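Local structure of beta-galactosidase (Trichoderma reesei, 3OG2) at residues A[219-225]-A[268-272]; A[485-490]-A[531-535]; A[603-607]-A[980-985]; A[696-702]-A[801-807]. The protein probably hydrolyses terminal non-reducing beta-D-galactose residues of beta-D-galactosides, as a glycosylated member of glycoside hydrolase family 35. All blocks are in the same frame, centred on the assembly; numbering follows the deposited sequence.

Contact 1 of 4, residues A[219-225]-A[268-272]; sequences PGGTGAP and ISPST
Ile268, the last residue of helix 261-268, turns its branched side chain into the loop 219-225 and so joins two loops of the family 35 TIM-barrel domain, which lead into the neighbouring parallel strands 236-239 and 275-280. Apolar packing surrounds Ile268. With CG2 anti to the backbone N, this methyl lies against the type II turn Gly221 to Ala224, 3.7 Å from Gly221 CA and likewise 3.7 Å from Ala224 CB. The other branch runs on, nearly extended, to set Ile268 CD1 3.8 Å from Pro219 CB. A second, mixed patch sets the Pro225 ring against a hydroxyl and a methyl: Pro225 CD is 3.4 Å from Ser269 OG, while Pro225 CG faces the methyl of Thr272. Tyr235 touches Ala224, Ile268 and Ser269, and its hydroxyl is hydrogen-bonded to Gly221 N.

Polar links between the segments are indirect. No hydrogen bond crosses, but one water donates to both backbone carbonyls, at 2.7 Å from Pro225 O and 3.3 Å from Ile268 O. Within 268-272 a type I turn runs from Ser269 to Thr272, and Ser269 OG, beside the proline ring, donates to Thr272 OG1 at 2.7 Å.

Contact 2 of 4, residues A[485-490]-A[531-535]; sequences LYGGAQ and WTASS
Trp531 and Ala533 press against the backbone of Leu485 to Gly488 where two beta-sheets of domain 2 meet: strand 481-487 belongs to a five-stranded mixed sheet, strand 527-532 to an eight-stranded antiparallel one. The touching parts, 485-490 and 531-534, run 70° apart end to end.

The buried half is close-packed. The six-membered edge of the indole reaches the first strand, with Trp531 CH2 3.9 Å from Tyr486 CA near the ring plane and Trp531 CZ2 4.0 Å from Leu485 CB. Trp531 CG sits between the backbone N and the carbonyl carbon (chi1 50°), which brings the far end of the ring to this strand. Ala533 CB points toward the two glycines, 3.5 Å from Gly487 O and 3.4 Å from Gly488 O. Ile471 and Ile547 add further apolar cover to Leu485.

Toward solvent the packing thins out at Ala489 and Gln490. The one hydrogen bond between the segments is made there by backbone atoms: Gln490 N donates to Ala533 O at 2.8 Å, tilted out of the carbonyl plane. Beyond it the Gln490 chain, bent at chi2, crosses Thr532 obliquely; a bound mannose lies about 6 Å from the Gln490 side chain. The Gln490 amide makes loose contacts, with OE1 3.7 Å from Thr532 CG2 and NE2 4.2 Å from Ser534 CB.

Contact 3 of 4, residues A[603-607]-A[980-985]; sequences QADFN and PILTGR. With NAG (2-acetamido-2-deoxy-beta-D-glucopyranose), chain B.
Asp605, at the end of strand 599-605 in domain 3, reaches across to residues 981-984, part of the C-terminal region of the chain. Its CB rests 3.7 Å from Ile981 CG2. CG stands anti to the carbonyl carbon (chi1 -70°), which lays the carboxylate alongside Thr983. There OD1 accepts Gly984 N at 2.9 Å along an almost straight line (175° at the hydrogen), and OD2 accepts Thr983 OG1 at 2.8 Å; each donor lies out of the carboxylate plane. Thr983 OG1 itself receives Arg985 N, 3.1 Å away, in an ST turn, so the same hydroxyl oxygen both gives to Asp605 and accepts a backbone N-H, which fixes its rotation. Arg591 forms a salt bridge to OD1.

Beyond Asp605 the backbones are joined in a single antiparallel hydrogen-bonded bridge, Phe606 N to Leu982 O 2.8 Å and Leu982 N to Phe606 O 2.9 Å; before it, the side-chain amide of Gln603 donates, NE2 to Gly984 O at 2.9 Å, in the plane of that amide. A water links Asn607 O with Pro980 O, and Asn607 ND2 carries an N-linked NAG.

A buried carboxylate with a salt bridge and two hydrogen bonds is probably ionised, and its bonds tie domain 3 to the C-terminal segment.

Contact 4 of 4, residues A[696-702]-A[801-807]; sequences KTPVSLY and PRGILDY
Leu701 and Ile804 lie side by side at the apolar centre, Leu701 CB 3.8 Å from Ile804 CB, where the loop 696-702 covers strand 803-811, an outer strand of its three-stranded sheet. Leu701 CD1 reaches Tyr807 CE2 at 3.8 Å, the two side chains crossing at about a right angle. Thr697 joins from the same loop through CG2, the branch anti to its carbonyl carbon, 3.6 Å from Tyr807 CD2, and Phe715 and Trp821 pack on both Leu701 and Ile804.

At the other end Pro801 lies over one face of the Tyr702 ring in a CH-pi contact: Pro801 CG is 3.5 Å from the centroid of the Tyr702 ring and only 8° off its normal.

Outside this core the backbones meet in one bridge, Tyr702 with Gly803, and in one direct hydrogen bond, Ile804 N to Leu701 O at 3.1 Å (159° at the hydrogen). Beyond Ile804 the strand bulges: Leu805 and Asp806 both face Ser731 in a classic beta bulge.

The polar edge is watery. One water takes Leu701 N at 2.9 Å and donates to Thr697 OG1 and Ile804 O; another joins Lys696 N to Leu805 O; a third spans Tyr702 OH and Leu805 O. Tyr702 OH also bonds Ala693 O, and Thr697 OG1 donates to Val699 O at 2.6 Å. Lys696 NZ stays 5.2 Å from Asp806 OD2, short of a salt bridge.

Loop and strand are therefore held mainly by apolar packing, with ordered water, rather than charge pairing, linking the backbone groups and hydroxyls at the edge.

Contact 1 lies nearest the galactose-binding site: the side chain of Pro219 is about 10 Å from that of Glu180 and about 12 Å from that of Glu278, both seen to bind beta-D-galactose in another structure of this protein. Contacts 2, 3 and 4 lie away from that site. Contacts 2 and 3 are the closest pair, their centres about 28 Å apart, whereas the centres of contacts 2 and 4 are about 66 Å apart on opposite sides of the chain's centre. Contact 4 is nested within the long loop that contact 3 closes. Sugars lie near these three: contact 3 carries an NAG on Asn607, a mannose approaches Gln490 in contact 2, and an NAG lies close to the Lys696 side chain in contact 4.

Contact 1 of 4, residues A[219-225]-A[268-272]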
loop_
_atom_site.group_PDB
_atom_site.type_symbol
_atom_site.label_atom_id
_atom_site.label_comp_id
_atom_site.label_asym_id
_atom_site.label_seq_id
_atom_site.Cartn_x
_atom_site.Cartn_y
_atom_site.Cartn_z
ATOM N N PRO A 219 -6.393 -21.322 -2.056
ATOM C CA PRO A 219 -6.490 -22.169 -3.250
ATOM C C PRO A 219 -7.762 -23.023 -3.240
ATOM O O PRO A 219 -7.752 -24.229 -2.995
ATOM C CB PRO A 219 -5.208 -23.018 -3.201
ATOM C CG PRO A 219 -4.372 -22.419 -2.156
ATOM C CD PRO A 219 -5.295 -21.756 -1.179
ATOM N N GLY A 220 -8.912 -22.404 -3.459
ATOM C CA GLY A 220 -10.200 -23.073 -3.457
ATOM C C GLY A 220 -10.634 -23.473 -4.856
ATOM O O GLY A 220 -11.681 -24.132 -4.985
ATOM N N GLY A 221 -9.945 -23.082 -5.908
ATOM C CA GLY A 221 -10.284 -23.445 -7.283
ATOM C C GLY A 221 -11.371 -22.569 -7.911
ATOM O O GLY A 221 -11.767 -22.860 -9.065
ATOM N N THR A 222 -11.908 -21.583 -7.222
ATOM C CA THR A 222 -13.047 -20.834 -7.797
ATOM C C THR A 222 -12.620 -20.035 -9.000
ATOM O O THR A 222 -11.639 -19.270 -8.905
ATOM C CB THR A 222 -13.663 -19.940 -6.699
ATOM O OG1 THR A 222 -14.127 -20.826 -5.642
ATOM C CG2 THR A 222 -14.847 -19.151 -7.202
ATOM N N GLY A 223 -13.336 -20.196 -10.099
ATOM C CA GLY A 223 -13.117 -19.409 -11.317
ATOM C C GLY A 223 -11.965 -19.967 -12.116
ATOM O O GLY A 223 -11.577 -19.344 -13.136
ATOM N N ALA A 224 -11.318 -21.066 -11.756
ATOM C CA ALA A 224 -10.202 -21.556 -12.519
ATOM C C ALA A 224 -10.593 -21.982 -13.909
ATOM O O ALA A 224 -11.718 -22.446 -14.133
ATOM C CB ALA A 224 -9.582 -22.741 -11.778
ATOM N N PRO A 225 -9.632 -21.916 -14.846
ATOM C CA PRO A 225 -9.857 -22.574 -16.142
ATOM C C PRO A 225 -10.317 -24.009 -15.966
ATOM O O PRO A 225 -9.817 -24.730 -15.125
ATOM C CB PRO A 225 -8.451 -22.547 -16.730
ATOM C CG PRO A 225 -7.881 -21.250 -16.190
ATOM C CD PRO A 225 -8.314 -21.214 -14.721
ATOM N N ILE A 268 -5.348 -27.517 -9.395
ATOM C CA ILE A 268 -6.363 -26.543 -9.748
ATOM C C ILE A 268 -6.191 -26.024 -11.176
ATOM O O ILE A 268 -7.222 -25.918 -11.870
ATOM C CB ILE A 268 -6.366 -25.336 -8.771
ATOM C CG1 ILE A 268 -6.769 -25.798 -7.368
ATOM C CG2 ILE A 268 -7.218 -24.159 -9.254
ATOM C CD1 ILE A 268 -6.468 -24.777 -6.264
ATOM N N SER A 269 -5.006 -25.586 -11.585
ATOM C CA SER A 269 -4.909 -24.897 -12.887
ATOM C C SER A 269 -3.528 -25.144 -13.481
ATOM O O SER A 269 -2.713 -24.222 -13.608
ATOM C CB SER A 269 -5.132 -23.378 -12.713
ATOM O OG SER A 269 -5.371 -22.816 -14.020
ATOM N N PRO A 270 -3.207 -26.389 -13.821
ATOM C CA PRO A 270 -1.850 -26.709 -14.296
ATOM C C PRO A 270 -1.513 -26.067 -15.641
ATOM O O PRO A 270 -0.335 -25.964 -16.007
ATOM C CB PRO A 270 -1.881 -28.259 -14.437
ATOM C CG PRO A 270 -3.340 -28.593 -14.590
ATOM C CD PRO A 270 -4.117 -27.584 -13.740
ATOM N N SER A 271 -2.510 -25.572 -16.361
ATOM C CA SER A 271 -2.273 -24.993 -17.687
ATOM C C SER A 271 -1.854 -23.522 -17.643
ATOM O O SER A 271 -1.518 -22.955 -18.716
ATOM C CB SER A 271 -3.529 -25.128 -18.559
ATOM O OG SER A 271 -4.574 -24.273 -18.084
ATOM N N THR A 272 -1.881 -22.903 -16.427
ATOM C CA THR A 272 -1.598 -21.460 -16.352
ATOM C C THR A 272 -0.520 -21.204 -15.322
ATOM O O THR A 272 -0.217 -22.060 -14.475
ATOM C CB THR A 272 -2.893 -20.667 -16.058
ATOM O OG1 THR A 272 -3.506 -21.115 -14.835
ATOM C CG2 THR A 272 -3.940 -20.838 -17.140
HETATM O O HOH W 1 -7.645 -26.278 -15.098
#

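Contact 2 of 4, residues A[485-490]-A[531-535]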
loop_
_atom_site.group_PDB
_atom_site.type_symbol
_atom_site.label_atom_id
_atom_site.label_comp_id
_atom_site.label_asym_id
_atom_site.label_seq_id
_atom_site.Cartn_x
_atom_site.Cartn_y
_atom_site.Cartn_z
ATOM N N LEU A 485 27.850 -11.452 -6.824
ATOM C CA LEU A 485 27.431 -12.525 -5.924
ATOM C C LEU A 485 27.486 -12.015 -4.475
ATOM O O LEU A 485 28.360 -11.152 -4.170
ATOM C CB LEU A 485 28.421 -13.711 -5.989
ATOM C CG LEU A 485 28.539 -14.386 -7.355
ATOM C CD1 LEU A 485 29.563 -15.514 -7.290
ATOM C CD2 LEU A 485 27.175 -14.933 -7.775
ATOM N N TYR A 486 26.614 -12.522 -3.623
ATOM C CA TYR A 486 26.693 -12.076 -2.239
ATOM C C TYR A 486 26.380 -13.198 -1.263
ATOM O O TYR A 486 25.690 -14.180 -1.548
ATOM C CB TYR A 486 25.770 -10.852 -1.944
ATOM C CG TYR A 486 24.283 -11.221 -2.039
ATOM C CD1 TYR A 486 23.649 -11.214 -3.281
ATOM C CD2 TYR A 486 23.532 -11.588 -0.932
ATOM C CE1 TYR A 486 22.299 -11.551 -3.382
ATOM C CE2 TYR A 486 22.202 -11.937 -1.017
ATOM C CZ TYR A 486 21.583 -11.913 -2.270
ATOM O OH TYR A 486 20.236 -12.267 -2.363
ATOM N N GLY A 487 26.926 -13.014 -0.037
ATOM C CA GLY A 487 26.571 -13.863 1.111
ATOM C C GLY A 487 26.381 -12.993 2.338
ATOM O O GLY A 487 26.892 -11.875 2.405
ATOM N N GLY A 488 25.700 -13.505 3.340
ATOM C CA GLY A 488 25.684 -12.855 4.654
ATOM C C GLY A 488 27.093 -12.848 5.204
ATOM O O GLY A 488 27.932 -13.714 4.923
ATOM N N ALA A 489 27.365 -11.852 6.017
ATOM C CA ALA A 489 28.716 -11.758 6.609
ATOM C C ALA A 489 29.140 -13.030 7.337
ATOM O O ALA A 489 28.350 -13.676 8.032
ATOM C CB ALA A 489 28.756 -10.587 7.573
ATOM N N GLN A 490 30.428 -13.365 7.146
ATOM C CA GLN A 490 31.088 -14.524 7.761
ATOM C C GLN A 490 30.642 -15.850 7.124
ATOM O O GLN A 490 31.083 -16.928 7.601
ATOM C CB GLN A 490 30.915 -14.595 9.289
ATOM C CG GLN A 490 31.652 -13.404 9.911
ATOM C CD GLN A 490 32.849 -13.064 9.030
ATOM O OE1 GLN A 490 33.653 -13.947 8.708
ATOM N NE2 GLN A 490 32.951 -11.797 8.632
ATOM N N TRP A 531 35.239 -18.081 -0.956
ATOM C CA TRP A 531 35.472 -16.799 -0.339
ATOM C C TRP A 531 34.579 -16.740 0.893
ATOM O O TRP A 531 33.541 -17.431 0.917
ATOM C CB TRP A 531 35.148 -15.674 -1.320
ATOM C CG TRP A 531 33.775 -15.807 -1.990
ATOM C CD1 TRP A 531 33.217 -16.686 -2.877
ATOM C CD2 TRP A 531 32.684 -14.905 -1.769
ATOM N NE1 TRP A 531 31.897 -16.354 -3.187
ATOM C CE2 TRP A 531 31.520 -15.280 -2.543
ATOM C CE3 TRP A 531 32.603 -13.735 -0.942
ATOM C CZ2 TRP A 531 30.315 -14.586 -2.538
ATOM C CZ3 TRP A 531 31.413 -13.086 -0.959
ATOM C CH2 TRP A 531 30.327 -13.475 -1.714
ATOM N N THR A 532 34.971 -15.944 1.866
ATOM C CA THR A 532 34.112 -15.736 3.028
ATOM C C THR A 532 33.613 -14.304 3.007
ATOM O O THR A 532 34.427 -13.376 2.963
ATOM C CB THR A 532 34.898 -16.026 4.328
ATOM O OG1 THR A 532 35.230 -17.423 4.334
ATOM C CG2 THR A 532 34.027 -15.758 5.544
ATOM N N ALA A 533 32.296 -14.130 2.970
ATOM C CA ALA A 533 31.746 -12.786 2.792
ATOM C C ALA A 533 32.056 -11.903 3.992
ATOM O O ALA A 533 32.070 -12.310 5.161
ATOM C CB ALA A 533 30.251 -12.951 2.572
ATOM N N SER A 534 32.329 -10.625 3.653
ATOM C CA SER A 534 32.674 -9.658 4.692
ATOM C C SER A 534 32.439 -8.292 4.117
ATOM O O SER A 534 32.051 -8.173 2.966
ATOM C CB SER A 534 34.131 -9.785 5.154
ATOM O OG SER A 534 35.004 -9.261 4.144
ATOM N N SER A 535 32.718 -7.250 4.898
ATOM C CA SER A 535 32.528 -5.900 4.346
ATOM C C SER A 535 33.582 -5.550 3.327
ATOM O O SER A 535 33.483 -4.496 2.685
ATOM C CB SER A 535 32.554 -4.903 5.505
ATOM O OG SER A 535 33.805 -5.070 6.136
#

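Contact 3 of 4, residues A[603-607]-A[980-985]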
loop_
_atom_site.group_PDB
_atom_site.type_symbol
_atom_site.label_atom_id
_atom_site.label_comp_id
_atom_site.label_asym_id
_atom_site.label_seq_id
_atom_site.Cartn_x
_atom_site.Cartn_y
_atom_site.Cartn_z
ATOM N N GLN A 603 20.012 9.748 -12.519
ATOM C CA GLN A 603 19.171 10.405 -11.538
ATOM C C GLN A 603 19.187 9.592 -10.248
ATOM O O GLN A 603 18.919 8.384 -10.330
ATOM C CB GLN A 603 17.730 10.530 -12.089
ATOM C CG GLN A 603 17.649 11.438 -13.317
ATOM C CD GLN A 603 18.062 12.878 -13.063
ATOM O OE1 GLN A 603 18.939 13.405 -13.798
ATOM N NE2 GLN A 603 17.449 13.546 -12.079
ATOM N N ALA A 604 19.487 10.224 -9.141
ATOM C CA ALA A 604 19.751 9.503 -7.902
ATOM C C ALA A 604 19.282 10.315 -6.685
ATOM O O ALA A 604 19.219 11.541 -6.801
ATOM C CB ALA A 604 21.237 9.263 -7.773
ATOM N N ASP A 605 19.010 9.614 -5.604
ATOM C CA ASP A 605 18.755 10.280 -4.332
ATOM C C ASP A 605 19.817 9.840 -3.321
ATOM O O ASP A 605 20.271 8.701 -3.347
ATOM C CB ASP A 605 17.384 9.961 -3.737
ATOM C CG ASP A 605 16.247 10.576 -4.531
ATOM O OD1 ASP A 605 16.360 10.817 -5.745
ATOM O OD2 ASP A 605 15.152 10.841 -3.897
ATOM N N PHE A 606 20.183 10.777 -2.457
ATOM C CA PHE A 606 21.173 10.534 -1.442
ATOM C C PHE A 606 20.665 10.968 -0.063
ATOM O O PHE A 606 20.256 12.113 0.140
ATOM C CB PHE A 606 22.440 11.357 -1.738
ATOM C CG PHE A 606 22.999 11.029 -3.104
ATOM C CD1 PHE A 606 23.763 9.875 -3.288
ATOM C CD2 PHE A 606 22.767 11.888 -4.178
ATOM C CE1 PHE A 606 24.301 9.554 -4.525
ATOM C CE2 PHE A 606 23.312 11.557 -5.423
ATOM C CZ PHE A 606 24.064 10.408 -5.605
ATOM N N ASN A 607 20.647 10.047 0.901
ATOM C CA ASN A 607 20.222 10.444 2.251
ATOM C C ASN A 607 21.439 10.528 3.186
ATOM O O ASN A 607 21.292 11.080 4.298
ATOM C CB ASN A 607 19.169 9.526 2.855
ATOM C CG ASN A 607 19.706 8.133 3.185
ATOM O OD1 ASN A 607 20.656 7.653 2.562
ATOM N ND2 ASN A 607 19.083 7.513 4.187
ATOM N N PRO A 980 16.523 15.332 5.498
ATOM C CA PRO A 980 16.330 15.676 4.078
ATOM C C PRO A 980 17.068 14.731 3.140
ATOM O O PRO A 980 18.215 14.354 3.408
ATOM C CB PRO A 980 16.951 17.087 3.947
ATOM C CG PRO A 980 17.623 17.379 5.218
ATOM C CD PRO A 980 17.211 16.391 6.242
ATOM N N ILE A 981 16.422 14.382 2.043
ATOM C CA ILE A 981 17.068 13.522 1.043
ATOM C C ILE A 981 17.371 14.344 -0.200
ATOM O O ILE A 981 16.474 14.894 -0.802
ATOM C CB ILE A 981 16.100 12.359 0.677
ATOM C CG1 ILE A 981 15.808 11.562 1.969
ATOM C CG2 ILE A 981 16.664 11.539 -0.468
ATOM C CD1 ILE A 981 14.411 10.979 1.940
ATOM N N LEU A 982 18.646 14.404 -0.563
ATOM C CA LEU A 982 19.004 15.099 -1.799
ATOM C C LEU A 982 18.461 14.295 -2.956
ATOM O O LEU A 982 18.748 13.090 -3.029
ATOM C CB LEU A 982 20.536 15.207 -1.843
ATOM C CG LEU A 982 21.087 16.008 -3.028
ATOM C CD1 LEU A 982 20.708 17.472 -2.940
ATOM C CD2 LEU A 982 22.602 15.844 -3.080
ATOM N N THR A 983 17.644 14.928 -3.823
ATOM C CA THR A 983 16.794 14.144 -4.697
ATOM C C THR A 983 16.945 14.476 -6.176
ATOM O O THR A 983 17.119 15.647 -6.565
ATOM C CB THR A 983 15.299 14.286 -4.263
ATOM O OG1 THR A 983 14.525 13.365 -5.023
ATOM C CG2 THR A 983 14.734 15.659 -4.606
ATOM N N GLY A 984 16.825 13.419 -6.997
ATOM C CA GLY A 984 16.835 13.486 -8.448
ATOM C C GLY A 984 15.448 13.175 -8.999
ATOM O O GLY A 984 15.344 12.896 -10.182
ATOM N N ARG A 985 14.404 13.236 -8.151
ATOM C CA ARG A 985 13.042 13.004 -8.612
ATOM C C ARG A 985 12.578 14.064 -9.564
ATOM O O ARG A 985 13.162 15.169 -9.660
ATOM C CB ARG A 985 12.093 12.997 -7.394
ATOM C CG ARG A 985 11.912 14.418 -6.830
ATOM C CD ARG A 985 11.117 14.337 -5.522
ATOM N NE ARG A 985 11.135 15.681 -4.908
ATOM C CZ ARG A 985 10.472 15.954 -3.789
ATOM N NH1 ARG A 985 9.741 15.030 -3.167
ATOM N NH2 ARG A 985 10.545 17.184 -3.275
HETATM C C1 NAG B . 19.624 6.294 4.679
HETATM C C2 NAG B . 19.105 6.113 6.136
HETATM C C3 NAG B . 19.586 4.779 6.699
HETATM C C4 NAG B . 19.082 3.640 5.745
HETATM C C5 NAG B . 19.547 3.956 4.301
HETATM C C6 NAG B . 18.911 2.975 3.317
HETATM C C7 NAG B . 19.053 8.305 7.220
HETATM C C8 NAG B . 19.799 9.268 8.088
HETATM N N2 NAG B . 19.685 7.158 6.950
HETATM O O3 NAG B . 18.934 4.602 7.967
HETATM O O4 NAG B . 19.762 2.449 6.129
HETATM O O5 NAG B . 19.010 5.229 3.944
HETATM O O6 NAG B . 19.563 3.151 2.063
HETATM O O7 NAG B . 17.969 8.576 6.671
HETATM O O HOH W 2 18.912 12.264 5.045
#

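Contact 4 of 4, residues A[696-702]-A[801-807]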
loop_
_atom_site.group_PDB
_atom_site.type_symbol
_atom_site.label_atom_id
_atom_site.label_comp_id
_atom_site.label_asym_id
_atom_site.label_seq_id
_atom_site.Cartn_x
_atom_site.Cartn_y
_atom_site.Cartn_z
ATOM N N LYS A 696 -36.037 -0.575 13.431
ATOM C CA LYS A 696 -36.615 -0.696 14.762
ATOM C C LYS A 696 -37.354 0.577 15.184
ATOM O O LYS A 696 -38.070 0.625 16.161
ATOM C CB LYS A 696 -35.504 -1.018 15.749
ATOM C CG LYS A 696 -34.815 -2.341 15.390
ATOM C CD LYS A 696 -33.750 -2.685 16.435
ATOM C CE LYS A 696 -33.266 -4.136 16.293
ATOM N NZ LYS A 696 -32.234 -4.506 17.280
ATOM N N THR A 697 -37.158 1.660 14.428
ATOM C CA THR A 697 -37.642 2.973 14.751
ATOM C C THR A 697 -38.771 3.338 13.792
ATOM O O THR A 697 -38.851 2.762 12.703
ATOM C CB THR A 697 -36.502 3.998 14.658
ATOM O OG1 THR A 697 -35.864 3.832 13.379
ATOM C CG2 THR A 697 -35.460 3.784 15.744
ATOM N N PRO A 698 -39.623 4.275 14.165
ATOM C CA PRO A 698 -40.734 4.651 13.261
ATOM C C PRO A 698 -40.288 5.357 11.988
ATOM O O PRO A 698 -41.039 5.358 11.017
ATOM C CB PRO A 698 -41.593 5.568 14.113
ATOM C CG PRO A 698 -40.901 5.860 15.377
ATOM C CD PRO A 698 -39.675 4.997 15.446
ATOM N N VAL A 699 -39.118 5.974 11.974
ATOM C CA VAL A 699 -38.519 6.547 10.762
ATOM C C VAL A 699 -37.093 6.069 10.687
ATOM O O VAL A 699 -36.494 5.719 11.711
ATOM C CB VAL A 699 -38.486 8.074 10.751
ATOM C CG1 VAL A 699 -39.930 8.586 10.642
ATOM C CG2 VAL A 699 -37.783 8.650 12.004
ATOM N N SER A 700 -36.526 5.997 9.493
ATOM C CA SER A 700 -35.111 5.663 9.363
ATOM C C SER A 700 -34.240 6.773 9.935
ATOM O O SER A 700 -34.428 7.958 9.608
ATOM C CB SER A 700 -34.767 5.496 7.871
ATOM O OG SER A 700 -33.363 5.228 7.817
ATOM N N LEU A 701 -33.259 6.371 10.726
ATOM C CA LEU A 701 -32.193 7.268 11.194
ATOM C C LEU A 701 -30.847 6.739 10.761
ATOM O O LEU A 701 -29.848 6.879 11.469
ATOM C CB LEU A 701 -32.313 7.434 12.717
ATOM C CG LEU A 701 -33.660 8.051 13.145
ATOM C CD1 LEU A 701 -33.781 7.976 14.663
ATOM C CD2 LEU A 701 -33.826 9.480 12.694
ATOM N N TYR A 702 -30.839 6.147 9.567
ATOM C CA TYR A 702 -29.616 5.622 8.947
ATOM C C TYR A 702 -29.080 6.670 7.989
ATOM O O TYR A 702 -29.803 7.050 7.036
ATOM C CB TYR A 702 -29.925 4.355 8.153
ATOM C CG TYR A 702 -30.477 3.197 8.945
ATOM C CD1 TYR A 702 -30.455 3.118 10.342
ATOM C CD2 TYR A 702 -31.020 2.148 8.210
ATOM C CE1 TYR A 702 -30.976 1.996 10.988
ATOM C CE2 TYR A 702 -31.528 1.010 8.875
ATOM C CZ TYR A 702 -31.501 0.947 10.241
ATOM O OH TYR A 702 -32.022 -0.145 10.917
ATOM N N PRO A 801 -25.759 0.087 9.039
ATOM C CA PRO A 801 -26.002 1.538 8.963
ATOM C C PRO A 801 -25.146 2.338 9.923
ATOM O O PRO A 801 -24.495 1.824 10.849
ATOM C CB PRO A 801 -27.487 1.674 9.280
ATOM C CG PRO A 801 -27.879 0.444 9.941
ATOM C CD PRO A 801 -26.922 -0.673 9.501
ATOM N N ARG A 802 -25.212 3.637 9.691
ATOM C CA ARG A 802 -24.556 4.599 10.598
ATOM C C ARG A 802 -25.623 5.536 11.085
ATOM O O ARG A 802 -26.430 6.047 10.258
ATOM C CB ARG A 802 -23.470 5.394 9.884
ATOM C CG ARG A 802 -22.422 4.439 9.276
ATOM C CD ARG A 802 -21.576 3.838 10.385
ATOM N NE ARG A 802 -20.518 2.926 9.967
ATOM C CZ ARG A 802 -20.580 1.594 10.166
ATOM N NH1 ARG A 802 -21.656 1.009 10.678
ATOM N NH2 ARG A 802 -19.524 0.882 9.816
ATOM N N GLY A 803 -25.670 5.814 12.396
ATOM C CA GLY A 803 -26.656 6.734 12.921
ATOM C C GLY A 803 -27.295 6.108 14.154
ATOM O O GLY A 803 -26.602 5.592 15.053
ATOM N N ILE A 804 -28.611 6.211 14.221
ATOM C CA ILE A 804 -29.365 5.746 15.392
ATOM C C ILE A 804 -30.112 4.494 14.983
ATOM O O ILE A 804 -30.940 4.515 14.086
ATOM C CB ILE A 804 -30.317 6.835 15.913
ATOM C CG1 ILE A 804 -29.500 8.061 16.393
ATOM C CG2 ILE A 804 -31.239 6.302 17.012
ATOM C CD1 ILE A 804 -30.328 9.305 16.615
ATOM N N LEU A 805 -29.779 3.379 15.651
ATOM C CA LEU A 805 -30.433 2.094 15.366
ATOM C C LEU A 805 -31.755 1.986 16.077
ATOM O O LEU A 805 -32.640 1.251 15.599
ATOM C CB LEU A 805 -29.528 0.951 15.905
ATOM C CG LEU A 805 -28.164 0.864 15.257
ATOM C CD1 LEU A 805 -27.402 -0.322 15.843
ATOM C CD2 LEU A 805 -28.316 0.727 13.757
ATOM N N ASP A 806 -31.892 2.569 17.261
ATOM C CA ASP A 806 -33.102 2.384 18.046
ATOM C C ASP A 806 -33.091 3.453 19.111
ATOM O O ASP A 806 -32.036 4.005 19.479
ATOM C CB ASP A 806 -33.121 1.011 18.749
ATOM C CG ASP A 806 -34.503 0.560 19.157
ATOM O OD1 ASP A 806 -35.482 1.292 18.895
ATOM O OD2 ASP A 806 -34.611 -0.553 19.699
ATOM N N TYR A 807 -34.249 3.773 19.649
ATOM C CA TYR A 807 -34.368 4.670 20.784
ATOM C C TYR A 807 -35.708 4.429 21.467
ATOM O O TYR A 807 -36.628 3.893 20.889
ATOM C CB TYR A 807 -34.274 6.138 20.345
ATOM C CG TYR A 807 -35.400 6.625 19.476
ATOM C CD1 TYR A 807 -36.582 7.192 20.012
ATOM C CD2 TYR A 807 -35.311 6.537 18.092
ATOM C CE1 TYR A 807 -37.625 7.633 19.235
ATOM C CE2 TYR A 807 -36.340 6.987 17.276
ATOM C CZ TYR A 807 -37.472 7.513 17.854
ATOM O OH TYR A 807 -38.464 7.973 17.037
HETATM O O HOH W 3 -33.842 1.169 13.095
HETATM O O HOH W 4 -33.213 3.988 12.425
HETATM O O HOH W 5 -32.201 -0.596 13.663
#